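Local atomic coordinates of UTP--glucose-1-phosphate uridylyltransferase (Acinetobacter baumannii, PDB entry 6KNL), a protein that catalyses the reversible formation of UDP-glucose and diphosphate from UTP and glucose 1-phosphate, and may play a role in stationary-phase survival. Residues K4-V9 and Q50-T55; I23-V28 and S57-I62; H111-A116 and K215-L220; P130-K135 and G253-C258. The protein carries 1 engineered substitution. All blocks are in the same frame, centred on the assembly; numbering follows the deposited sequence.

Interaction 1: residues K4-V9 and Q50-T55; sequences KAVLPV and QIILVT. With URI (uridine), chain C.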
# COMPACT_ATOMS: atom_id res chain seq x y z
N LYS A 4 5.17 -14.12 -24.09
CA LYS A 4 4.36 -12.90 -23.82
C LYS A 4 3.26 -13.22 -22.81
O LYS A 4 2.66 -14.29 -22.92
CB LYS A 4 3.75 -12.37 -25.12
CG LYS A 4 4.74 -12.19 -26.24
CD LYS A 4 4.14 -11.53 -27.46
CE LYS A 4 5.16 -11.32 -28.56
NZ LYS A 4 4.57 -10.54 -29.67
N ALA A 5 3.03 -12.33 -21.84
CA ALA A 5 1.89 -12.39 -20.90
C ALA A 5 1.14 -11.06 -20.93
O ALA A 5 1.82 -10.01 -20.92
CB ALA A 5 2.36 -12.70 -19.51
N VAL A 6 -0.19 -11.11 -20.98
CA VAL A 6 -1.08 -9.91 -20.91
C VAL A 6 -1.57 -9.78 -19.47
O VAL A 6 -2.19 -10.75 -19.00
CB VAL A 6 -2.26 -10.03 -21.88
CG1 VAL A 6 -3.26 -8.90 -21.73
CG2 VAL A 6 -1.80 -10.15 -23.33
N LEU A 7 -1.24 -8.68 -18.77
CA LEU A 7 -1.86 -8.39 -17.44
C LEU A 7 -2.87 -7.28 -17.67
O LEU A 7 -2.48 -6.16 -18.00
CB LEU A 7 -0.88 -7.97 -16.35
CG LEU A 7 0.53 -8.56 -16.31
CD1 LEU A 7 1.04 -8.50 -14.89
CD2 LEU A 7 0.63 -9.98 -16.83
N PRO A 8 -4.18 -7.56 -17.52
CA PRO A 8 -5.20 -6.54 -17.60
C PRO A 8 -5.30 -5.81 -16.25
O PRO A 8 -5.67 -6.41 -15.27
CB PRO A 8 -6.46 -7.34 -17.98
CG PRO A 8 -6.24 -8.70 -17.38
CD PRO A 8 -4.74 -8.90 -17.28
N VAL A 9 -4.92 -4.53 -16.24
CA VAL A 9 -4.74 -3.71 -15.01
C VAL A 9 -5.50 -2.38 -15.13
O VAL A 9 -5.21 -1.46 -14.34
CB VAL A 9 -3.24 -3.50 -14.74
CG1 VAL A 9 -2.57 -4.81 -14.35
CG2 VAL A 9 -2.50 -2.87 -15.92
N GLN A 50 8.12 -10.68 -22.20
CA GLN A 50 7.39 -9.44 -22.56
C GLN A 50 6.15 -9.31 -21.67
O GLN A 50 5.19 -10.07 -21.89
CB GLN A 50 7.03 -9.42 -24.05
CG GLN A 50 6.79 -8.02 -24.58
CD GLN A 50 6.21 -7.99 -25.97
OE1 GLN A 50 5.76 -9.00 -26.50
NE2 GLN A 50 6.22 -6.82 -26.58
N ILE A 51 6.18 -8.39 -20.70
CA ILE A 51 5.00 -8.07 -19.84
C ILE A 51 4.16 -7.03 -20.56
O ILE A 51 4.66 -5.95 -20.81
CB ILE A 51 5.43 -7.59 -18.44
CG1 ILE A 51 6.28 -8.65 -17.72
CG2 ILE A 51 4.22 -7.19 -17.61
CD1 ILE A 51 5.49 -9.85 -17.24
N ILE A 52 2.91 -7.36 -20.90
CA ILE A 52 1.98 -6.43 -21.60
C ILE A 52 0.90 -5.97 -20.61
O ILE A 52 -0.03 -6.74 -20.33
CB ILE A 52 1.40 -7.05 -22.88
CG1 ILE A 52 2.51 -7.65 -23.76
CG2 ILE A 52 0.58 -6.03 -23.64
CD1 ILE A 52 2.01 -8.53 -24.89
N LEU A 53 1.08 -4.76 -20.08
CA LEU A 53 0.09 -4.09 -19.21
C LEU A 53 -0.98 -3.50 -20.12
O LEU A 53 -0.63 -2.65 -20.97
CB LEU A 53 0.77 -3.01 -18.37
CG LEU A 53 1.92 -3.47 -17.47
CD1 LEU A 53 2.57 -2.29 -16.77
CD2 LEU A 53 1.46 -4.49 -16.45
N VAL A 54 -2.22 -3.98 -20.00
CA VAL A 54 -3.40 -3.28 -20.56
C VAL A 54 -3.86 -2.37 -19.43
O VAL A 54 -4.29 -2.92 -18.42
CB VAL A 54 -4.52 -4.24 -20.99
CG1 VAL A 54 -5.72 -3.49 -21.51
CG2 VAL A 54 -4.03 -5.25 -22.01
N THR A 55 -3.73 -1.06 -19.56
CA THR A 55 -3.81 -0.17 -18.38
C THR A 55 -4.79 0.98 -18.62
O THR A 55 -5.44 1.03 -19.69
CB THR A 55 -2.40 0.26 -17.97
OG1 THR A 55 -2.45 0.81 -16.64
CG2 THR A 55 -1.78 1.22 -18.96
N1 URI C . -9.96 -5.61 -16.01
C2 URI C . -11.29 -5.98 -15.96
N3 URI C . -12.11 -5.35 -16.86
C4 URI C . -11.75 -4.39 -17.78
C5 URI C . -10.35 -4.06 -17.77
C6 URI C . -9.52 -4.66 -16.90
O2 URI C . -11.73 -6.81 -15.18
O4 URI C . -12.62 -3.92 -18.51
C1' URI C . -9.05 -6.28 -15.05
C2' URI C . -9.24 -5.79 -13.60
C3' URI C . -8.81 -7.04 -12.82
C4' URI C . -9.39 -8.18 -13.69
O2' URI C . -8.46 -4.66 -13.28
O3' URI C . -7.41 -7.21 -12.69
O4' URI C . -9.35 -7.66 -15.05
C5' URI C . -10.80 -8.61 -13.27
O5' URI C . -11.52 -9.29 -14.29
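The carboxamide of Gln50, the flat side-chain group of this contact, meets Lys4 through its oxygen: OE1 sits 3.2 Å from Lys4 CD and equally near CE. Both chains are extended and lie side by side pointing the same way. The Lys4 methylenes pass the oxygen end of the amide close to its plane, not stacked over its face, while Lys4 NZ goes on to bond the carbonyl of Val119. From this end on, strands 4-8 and 50-55 pair in parallel. Leu7 is gripped twice, its N-H giving a bond to Ile52 O (2.8 Å) and its carbonyl taking one from Val54 N (3.0 Å). The pairing closes with Val9 N on Val54 O at 2.8 Å.

On one face of the sheet Val6 CG1 touches Val54 CG2 at 3.7 Å. On the other, Leu7 CG packs against Ile51 CG2 (4.1 Å) and, a little farther off, Leu53 CD2, and helix 35-45 covers Leu7. Val9 is packed tightly. With chi1 at -69° its CG2 falls between the backbone N and the carbonyl carbon, and this puts the methyl 3.1 Å from Val54 O and against Thr55 CB. Strand 4-8 pairs on its far side with 125-128, which places it inside the sheet. At its C-terminal end, Pro8 directs its carbonyl oxygen to uridine O3'. Parallel strands whose C-terminal ends meet the nucleotide are characteristic of the Rossmann-like core of GT-A nucleotidyltransferases.

Interaction 2: residues I23-V28 and S57-I62; sequences IPKEMV and SSKASI. With URI (uridine), chain C.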
# COMPACT_ATOMS: atom_id res chain seq x y z
N ILE A 23 -4.41 5.52 -5.52
CA ILE A 23 -3.29 4.74 -6.14
C ILE A 23 -3.93 3.50 -6.75
O ILE A 23 -4.94 3.05 -6.24
CB ILE A 23 -2.19 4.32 -5.14
CG1 ILE A 23 -2.66 3.11 -4.32
CG2 ILE A 23 -1.73 5.49 -4.26
CD1 ILE A 23 -1.85 2.80 -3.09
N PRO A 24 -3.33 2.84 -7.76
CA PRO A 24 -3.92 1.62 -8.31
C PRO A 24 -3.98 0.47 -7.29
O PRO A 24 -3.06 0.34 -6.52
CB PRO A 24 -2.94 1.26 -9.44
CG PRO A 24 -2.28 2.56 -9.79
CD PRO A 24 -2.08 3.21 -8.44
N LYS A 25 -5.02 -0.35 -7.35
CA LYS A 25 -5.18 -1.55 -6.47
C LYS A 25 -3.92 -2.42 -6.58
O LYS A 25 -3.61 -3.11 -5.60
CB LYS A 25 -6.42 -2.37 -6.85
CG LYS A 25 -6.35 -3.06 -8.21
CD LYS A 25 -7.70 -3.22 -8.92
CE LYS A 25 -7.60 -3.89 -10.28
NZ LYS A 25 -7.18 -5.31 -10.17
N GLU A 26 -3.24 -2.37 -7.73
CA GLU A 26 -2.11 -3.26 -8.08
C GLU A 26 -0.87 -2.81 -7.31
O GLU A 26 0.07 -3.61 -7.23
CB GLU A 26 -1.79 -3.20 -9.57
CG GLU A 26 -2.84 -3.85 -10.44
CD GLU A 26 -3.95 -2.93 -10.91
OE1 GLU A 26 -3.95 -1.72 -10.51
OE2 GLU A 26 -4.81 -3.40 -11.67
N MET A 27 -0.88 -1.59 -6.79
CA MET A 27 0.25 -1.02 -6.01
C MET A 27 -0.02 -1.11 -4.50
O MET A 27 0.77 -0.55 -3.72
CB MET A 27 0.46 0.45 -6.41
CG MET A 27 0.79 0.61 -7.89
SD MET A 27 2.28 -0.31 -8.36
CE MET A 27 3.50 0.59 -7.42
N VAL A 28 -1.07 -1.81 -4.09
CA VAL A 28 -1.33 -2.09 -2.64
C VAL A 28 -0.12 -2.82 -2.05
O VAL A 28 0.27 -3.88 -2.61
CB VAL A 28 -2.63 -2.89 -2.43
CG1 VAL A 28 -3.81 -1.96 -2.64
N SER A 57 -5.43 5.42 -17.55
CA SER A 57 -4.75 6.73 -17.45
C SER A 57 -4.38 7.09 -16.01
O SER A 57 -3.64 8.06 -15.85
CB SER A 57 -5.59 7.84 -18.05
OG SER A 57 -6.79 8.01 -17.31
N SER A 58 -4.89 6.38 -15.00
CA SER A 58 -4.59 6.65 -13.57
C SER A 58 -3.50 5.71 -13.03
O SER A 58 -3.30 5.70 -11.83
CB SER A 58 -5.86 6.55 -12.73
OG SER A 58 -6.25 5.19 -12.54
N LYS A 59 -2.85 4.92 -13.89
CA LYS A 59 -2.07 3.74 -13.42
C LYS A 59 -0.59 3.85 -13.81
O LYS A 59 0.07 2.79 -13.88
CB LYS A 59 -2.67 2.45 -14.00
CG LYS A 59 -4.16 2.25 -13.74
CD LYS A 59 -4.47 1.61 -12.43
CE LYS A 59 -5.86 1.00 -12.40
NZ LYS A 59 -5.85 -0.33 -11.75
N ALA A 60 -0.10 5.08 -14.00
CA ALA A 60 1.31 5.45 -14.25
C ALA A 60 2.22 4.79 -13.20
O ALA A 60 3.25 4.26 -13.59
CB ALA A 60 1.47 6.95 -14.23
N SER A 61 1.85 4.80 -11.93
CA SER A 61 2.68 4.27 -10.82
C SER A 61 3.05 2.79 -11.08
O SER A 61 4.17 2.40 -10.73
CB SER A 61 2.01 4.47 -9.50
OG SER A 61 0.89 3.61 -9.38
N ILE A 62 2.19 2.00 -11.71
CA ILE A 62 2.54 0.59 -12.08
C ILE A 62 3.72 0.64 -13.06
O ILE A 62 4.68 -0.08 -12.82
CB ILE A 62 1.37 -0.19 -12.70
CG1 ILE A 62 0.25 -0.42 -11.68
CG2 ILE A 62 1.86 -1.50 -13.30
CD1 ILE A 62 -1.03 -0.99 -12.27
N1 URI C . -9.96 -5.61 -16.01
C2 URI C . -11.29 -5.98 -15.96
N3 URI C . -12.11 -5.35 -16.86
C4 URI C . -11.75 -4.39 -17.78
C5 URI C . -10.35 -4.06 -17.77
C6 URI C . -9.52 -4.66 -16.90
O2 URI C . -11.73 -6.81 -15.18
O4 URI C . -12.62 -3.92 -18.51
C1' URI C . -9.05 -6.28 -15.05
C2' URI C . -9.24 -5.79 -13.60
C3' URI C . -8.81 -7.04 -12.82
C4' URI C . -9.39 -8.18 -13.69
O2' URI C . -8.46 -4.66 -13.28
O3' URI C . -7.41 -7.21 -12.69
O4' URI C . -9.35 -7.66 -15.05
C5' URI C . -10.80 -8.61 -13.27
O5' URI C . -11.52 -9.29 -14.29
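The 3-10 turn 25-27 lies in the Pro-Lys-Glu-Met sequence, Pro24 to Met27, found in bacterial UDP-glucose pyrophosphorylases. Pro24 and Glu26 reach across to Lys59 and the start of helix 60-65, while Lys25 turns to the uridine. The Lys59 chain slides past the proline ring in the opposite direction, its CD 3.4 Å from Pro24 CB, and is bent at chi2 (-86°) before NZ arrives at the carboxylate of Glu26. There NZ bonds OE1 at 2.7 Å on the syn side, the side of the other oxygen, and the two side chains cross at about a right angle. The Glu26 carboxylate also lies near the Ile62 tip, with OE1 3.5 Å from CD1. Beyond it, Met27 SD packs on Ile62 CG1 at 3.9 Å. Ser61 OG sits close to the carbons of this turn, 3.1 Å from Pro24 CD and 3.4 Å from Met27 CG. Ile23 of the second subunit packs on Ser61, so the same corner adjoins the dimer interface.

Glu26 OE2 makes a salt bridge of 3.4 Å to Lys25 NZ, whose bond to uridine O3' is weak. One carboxylate therefore serves two lysines and probably helps to hold both ammonium groups in place. Lys59 NZ in addition bonds the carbonyls of Val9 and Gly11, so that this buried charge ties Glu26 to the glycine-rich nucleotide loop.

Interaction 3: residues H111-A116 and K215-L220; sequences HAVLCA and KIMQLL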
# COMPACT_ATOMS: atom_id res chain seq x y z
N HIS A 111 -12.44 -7.68 -23.39
CA HIS A 111 -12.15 -6.45 -24.17
C HIS A 111 -10.73 -5.98 -23.85
O HIS A 111 -10.05 -5.49 -24.75
CB HIS A 111 -13.19 -5.36 -23.89
CG HIS A 111 -12.98 -4.11 -24.66
ND1 HIS A 111 -12.30 -3.02 -24.14
CD2 HIS A 111 -13.40 -3.74 -25.89
CE1 HIS A 111 -12.28 -2.04 -25.03
NE2 HIS A 111 -12.96 -2.46 -26.11
N ALA A 112 -10.32 -6.14 -22.59
CA ALA A 112 -8.96 -5.80 -22.12
C ALA A 112 -7.95 -6.67 -22.89
O ALA A 112 -7.06 -6.08 -23.52
CB ALA A 112 -8.86 -5.98 -20.63
N VAL A 113 -8.11 -8.00 -22.89
CA VAL A 113 -7.23 -8.92 -23.68
C VAL A 113 -7.20 -8.43 -25.14
O VAL A 113 -6.12 -8.37 -25.73
CB VAL A 113 -7.68 -10.39 -23.58
CG1 VAL A 113 -7.12 -11.21 -24.73
CG2 VAL A 113 -7.29 -11.02 -22.25
N LEU A 114 -8.35 -8.05 -25.69
CA LEU A 114 -8.44 -7.67 -27.12
C LEU A 114 -7.57 -6.43 -27.38
O LEU A 114 -7.03 -6.30 -28.49
CB LEU A 114 -9.91 -7.43 -27.49
CG LEU A 114 -10.16 -7.10 -28.97
CD1 LEU A 114 -9.35 -8.01 -29.89
CD2 LEU A 114 -11.63 -7.19 -29.29
N CYS A 115 -7.44 -5.54 -26.40
CA CYS A 115 -6.65 -4.27 -26.51
C CYS A 115 -5.17 -4.57 -26.77
O CYS A 115 -4.50 -3.72 -27.38
CB CYS A 115 -6.83 -3.41 -25.27
SG CYS A 115 -8.53 -2.80 -25.07
N ALA A 116 -4.69 -5.75 -26.38
CA ALA A 116 -3.31 -6.25 -26.60
C ALA A 116 -3.15 -6.97 -27.94
O ALA A 116 -2.06 -7.51 -28.16
CB ALA A 116 -2.94 -7.19 -25.48
N LYS A 215 -5.29 -16.95 -31.97
CA LYS A 215 -6.64 -17.20 -32.56
C LYS A 215 -7.73 -16.52 -31.72
O LYS A 215 -8.70 -16.01 -32.32
CB LYS A 215 -6.88 -18.72 -32.63
CG LYS A 215 -7.72 -19.22 -33.79
CD LYS A 215 -8.02 -20.72 -33.76
CE LYS A 215 -6.78 -21.60 -33.74
NZ LYS A 215 -7.02 -22.91 -34.39
N ILE A 216 -7.60 -16.56 -30.38
CA ILE A 216 -8.56 -16.01 -29.38
C ILE A 216 -8.85 -14.53 -29.66
O ILE A 216 -9.97 -14.08 -29.37
CB ILE A 216 -8.03 -16.19 -27.94
CG1 ILE A 216 -9.16 -16.21 -26.91
CG2 ILE A 216 -6.99 -15.14 -27.59
CD1 ILE A 216 -9.95 -17.49 -26.89
N MET A 217 -7.87 -13.79 -30.17
CA MET A 217 -8.02 -12.34 -30.49
C MET A 217 -9.13 -12.18 -31.55
O MET A 217 -9.97 -11.27 -31.39
CB MET A 217 -6.70 -11.73 -30.99
CG MET A 217 -5.61 -11.66 -29.92
SD MET A 217 -5.98 -10.45 -28.62
CE MET A 217 -4.69 -10.86 -27.45
N GLN A 218 -9.12 -13.04 -32.57
CA GLN A 218 -10.14 -13.04 -33.66
C GLN A 218 -11.49 -13.43 -33.07
O GLN A 218 -12.52 -12.87 -33.48
CB GLN A 218 -9.77 -14.03 -34.76
CG GLN A 218 -9.06 -13.38 -35.94
CD GLN A 218 -7.75 -12.75 -35.53
OE1 GLN A 218 -6.92 -13.38 -34.88
NE2 GLN A 218 -7.58 -11.49 -35.91
N LEU A 219 -11.48 -14.36 -32.13
CA LEU A 219 -12.70 -14.85 -31.46
C LEU A 219 -13.28 -13.77 -30.54
O LEU A 219 -14.51 -13.69 -30.47
CB LEU A 219 -12.37 -16.14 -30.70
CG LEU A 219 -11.98 -17.33 -31.58
CD1 LEU A 219 -11.51 -18.50 -30.72
CD2 LEU A 219 -13.14 -17.75 -32.47
N LEU A 220 -12.44 -12.96 -29.88
CA LEU A 220 -12.92 -11.82 -29.03
C LEU A 220 -13.56 -10.73 -29.91
O LEU A 220 -14.53 -10.11 -29.47
CB LEU A 220 -11.77 -11.25 -28.20
CG LEU A 220 -11.42 -12.11 -26.98
CD1 LEU A 220 -9.98 -11.88 -26.55
CD2 LEU A 220 -12.38 -11.83 -25.85
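Val113, Met217 and Leu220 form the tight side of this helix-helix contact. Val113 CG1, anti to the backbone N at chi1 159°, meets two ends coming from the other helix: Leu220 CD1 lies 3.5 Å away and Met217 CE 3.7 Å. Each of those side chains crosses Val113 at about a right angle. Met217 carries the contact farther by bending at chi2 (-69°), which brings its methyl across to the backbone of the partner helix, with CE 3.3 Å from Val113 O. That oxygen already takes the N-H of Ala116, so the thioether end packs against a carbonyl whose bonding is in place.

The looser side belongs to Leu114, which is partly exposed. Its two methyls rest on the near side of the other helix, on backbone as much as on side chain: CD1 touches the carbonyl Met217 O at 3.6 Å, and CD2 lies 4.2 Å from Leu220 CB. No side-chain polar pair joins the segments; the contact is van der Waals packing, of methyls on methyls and on backbone carbonyls. The buried side continues into the fold, where Val113 packs on Val127 and Met217 on Phe125, both of strand 125-128, and Leu220 on Ala236 of helix 233-240. The short axes approach to 9.5 Å and cross at -126°. This is ordinary packing of two helices on one flank of the central sheet, as expected of a layered, Rossmann-like alpha/beta domain of the GT-A class.

Interaction 4: residues P130-K135 and G253-C258; sequences PDVLVK and GQTFDC. With URI (uridine), chain C.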
# COMPACT_ATOMS: atom_id res chain seq x y z
N PRO A 130 -3.98 -9.80 -12.25
CA PRO A 130 -3.06 -9.39 -11.19
C PRO A 130 -3.67 -9.23 -9.79
O PRO A 130 -2.92 -9.16 -8.85
CB PRO A 130 -2.57 -8.05 -11.72
CG PRO A 130 -3.78 -7.52 -12.45
CD PRO A 130 -4.33 -8.72 -13.17
N ASP A 131 -5.00 -9.17 -9.67
CA ASP A 131 -5.63 -9.09 -8.32
C ASP A 131 -5.39 -10.42 -7.59
O ASP A 131 -5.30 -10.38 -6.36
CB ASP A 131 -7.09 -8.60 -8.33
CG ASP A 131 -7.93 -8.94 -9.55
OD1 ASP A 131 -7.36 -9.00 -10.67
OD2 ASP A 131 -9.16 -9.15 -9.39
N VAL A 132 -5.20 -11.53 -8.31
CA VAL A 132 -4.89 -12.87 -7.73
C VAL A 132 -3.38 -13.06 -7.58
O VAL A 132 -2.67 -12.91 -8.59
CB VAL A 132 -5.47 -14.02 -8.58
CG1 VAL A 132 -5.25 -15.38 -7.91
CG2 VAL A 132 -6.95 -13.80 -8.89
N LEU A 133 -2.92 -13.42 -6.38
CA LEU A 133 -1.53 -13.86 -6.08
C LEU A 133 -1.47 -15.39 -6.01
O LEU A 133 -2.40 -15.98 -5.48
CB LEU A 133 -1.09 -13.27 -4.74
CG LEU A 133 -0.89 -11.76 -4.68
CD1 LEU A 133 0.11 -11.43 -3.58
CD2 LEU A 133 -0.43 -11.17 -6.00
N VAL A 134 -0.37 -15.99 -6.48
CA VAL A 134 -0.14 -17.46 -6.49
C VAL A 134 1.16 -17.78 -5.74
O VAL A 134 2.22 -17.30 -6.17
CB VAL A 134 -0.09 -18.00 -7.93
CG1 VAL A 134 0.08 -19.51 -7.96
CG2 VAL A 134 -1.31 -17.58 -8.73
N LYS A 135 1.09 -18.58 -4.68
CA LYS A 135 2.25 -19.00 -3.86
C LYS A 135 2.55 -20.48 -4.13
O LYS A 135 1.60 -21.29 -4.13
CB LYS A 135 1.95 -18.76 -2.38
CG LYS A 135 3.04 -18.02 -1.62
CD LYS A 135 2.84 -18.00 -0.11
CE LYS A 135 3.24 -19.30 0.57
NZ LYS A 135 2.06 -20.09 1.02
N GLY A 253 -0.01 -25.16 -5.94
CA GLY A 253 0.11 -24.08 -4.94
C GLY A 253 -1.25 -23.53 -4.53
O GLY A 253 -2.25 -24.19 -4.79
N GLN A 254 -1.27 -22.32 -3.96
CA GLN A 254 -2.42 -21.72 -3.23
C GLN A 254 -2.59 -20.27 -3.71
O GLN A 254 -1.56 -19.63 -3.94
CB GLN A 254 -2.11 -21.84 -1.74
CG GLN A 254 -2.93 -20.92 -0.83
CD GLN A 254 -2.52 -21.12 0.61
OE1 GLN A 254 -3.36 -21.27 1.51
NE2 GLN A 254 -1.21 -21.15 0.84
N THR A 255 -3.84 -19.79 -3.87
CA THR A 255 -4.16 -18.41 -4.34
C THR A 255 -4.53 -17.48 -3.17
O THR A 255 -4.89 -17.98 -2.09
CB THR A 255 -5.32 -18.38 -5.35
OG1 THR A 255 -6.46 -19.06 -4.83
CG2 THR A 255 -4.92 -19.00 -6.67
N PHE A 256 -4.43 -16.17 -3.43
CA PHE A 256 -4.92 -15.06 -2.56
C PHE A 256 -5.52 -13.97 -3.44
O PHE A 256 -4.86 -13.50 -4.38
CB PHE A 256 -3.81 -14.43 -1.72
CG PHE A 256 -3.03 -15.44 -0.94
CD1 PHE A 256 -1.96 -16.10 -1.52
CD2 PHE A 256 -3.40 -15.78 0.34
CE1 PHE A 256 -1.25 -17.05 -0.81
CE2 PHE A 256 -2.68 -16.72 1.06
CZ PHE A 256 -1.61 -17.36 0.48
N ASP A 257 -6.73 -13.54 -3.08
CA ASP A 257 -7.50 -12.52 -3.82
C ASP A 257 -7.32 -11.18 -3.11
O ASP A 257 -8.04 -10.91 -2.12
CB ASP A 257 -8.95 -12.97 -3.97
CG ASP A 257 -9.81 -11.98 -4.73
OD1 ASP A 257 -9.24 -11.13 -5.43
OD2 ASP A 257 -11.05 -12.08 -4.60
N CYS A 258 -6.35 -10.39 -3.59
CA CYS A 258 -6.05 -9.00 -3.15
C CYS A 258 -7.04 -8.04 -3.81
O CYS A 258 -6.61 -6.92 -4.20
CB CYS A 258 -4.61 -8.64 -3.51
SG CYS A 258 -3.41 -9.84 -2.90
N1 URI C . -9.96 -5.61 -16.01
C2 URI C . -11.29 -5.98 -15.96
N3 URI C . -12.11 -5.35 -16.86
C4 URI C . -11.75 -4.39 -17.78
C5 URI C . -10.35 -4.06 -17.77
C6 URI C . -9.52 -4.66 -16.90
O2 URI C . -11.73 -6.81 -15.18
O4 URI C . -12.62 -3.92 -18.51
C1' URI C . -9.05 -6.28 -15.05
C2' URI C . -9.24 -5.79 -13.60
C3' URI C . -8.81 -7.04 -12.82
C4' URI C . -9.39 -8.18 -13.69
O2' URI C . -8.46 -4.66 -13.28
O3' URI C . -7.41 -7.21 -12.69
O4' URI C . -9.35 -7.66 -15.05
C5' URI C . -10.80 -8.61 -13.27
O5' URI C . -11.52 -9.29 -14.29
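Lys135 and Gln254 lie side by side and point the same way at one end of this two-stranded antiparallel sheet. Their terminal nitrogens, Lys135 NZ and Gln254 NE2, are both donors and merely neighbours; the pair is held by the backbone, with Lys135 N on Gln254 O at 2.9 Å. On the same face, the Phe256 ring turns its edge to Lys135, whose CB lies 4.0 Å from CE1 and in the ring plane. Next along this face comes Leu133, which packs its CG against Cys258 SG at 3.6 Å, the sulfur being placed anti to its carbonyl carbon by chi1 -53°. Leu133 and Phe256 are a hydrogen-bonded pair, and Leu133 N meets Phe256 O at 2.8 Å in the carbonyl plane, almost straight at 172°. Helix 261-274 covers this side through Tyr271 and Ala267.

The opposite face carries Val132 and Thr255. Their side chains meet at an oblique angle, with Val132 CG1 3.8 Å from Thr255 CG2, while the Thr255 hydroxyl bonds Glu161. At the Asp131-Cys258 end, next to the uridine, Cys258 N bonds Asp131 O at 3.0 Å, fixing the backbone from which the aspartate projects. Asp131 OD1 then accepts a 2.7 Å bond from uridine O3'. Its other oxygen, OD2, is 4.4 Å from Asp257 OD1; Asp257 has a salt bridge to Arg15, which would probably soften this like-charge approach. A short antiparallel pair presenting an aspartate just beyond a central strand belongs to the nucleotide site of the GT-A nucleotidyltransferases.

Interactions 1, 2 and 4 converge on the uridine ribose; the Val113-Met217-Leu220 packing of interaction 3 is set back, though Ala112 of its helix also touches the uridine. Val9, at the end of interaction 1, joins the first two: its O is 2.9 Å from Lys59 NZ of interaction 2. It also packs toward interaction 4, where Val9 CG1 lies 3.5 Å from Pro130 CG. Lys25 NZ and Asp131 OD1, a long and weak ion pair at 3.7 Å, link interactions 2 and 4 around uridine O3'. Interaction 3 adjoins the strands of interaction 1, with Ala112 CB 3.8 Å from Pro8 CB. It stays apart from interaction 4, the nearest atoms being about 9 Å away.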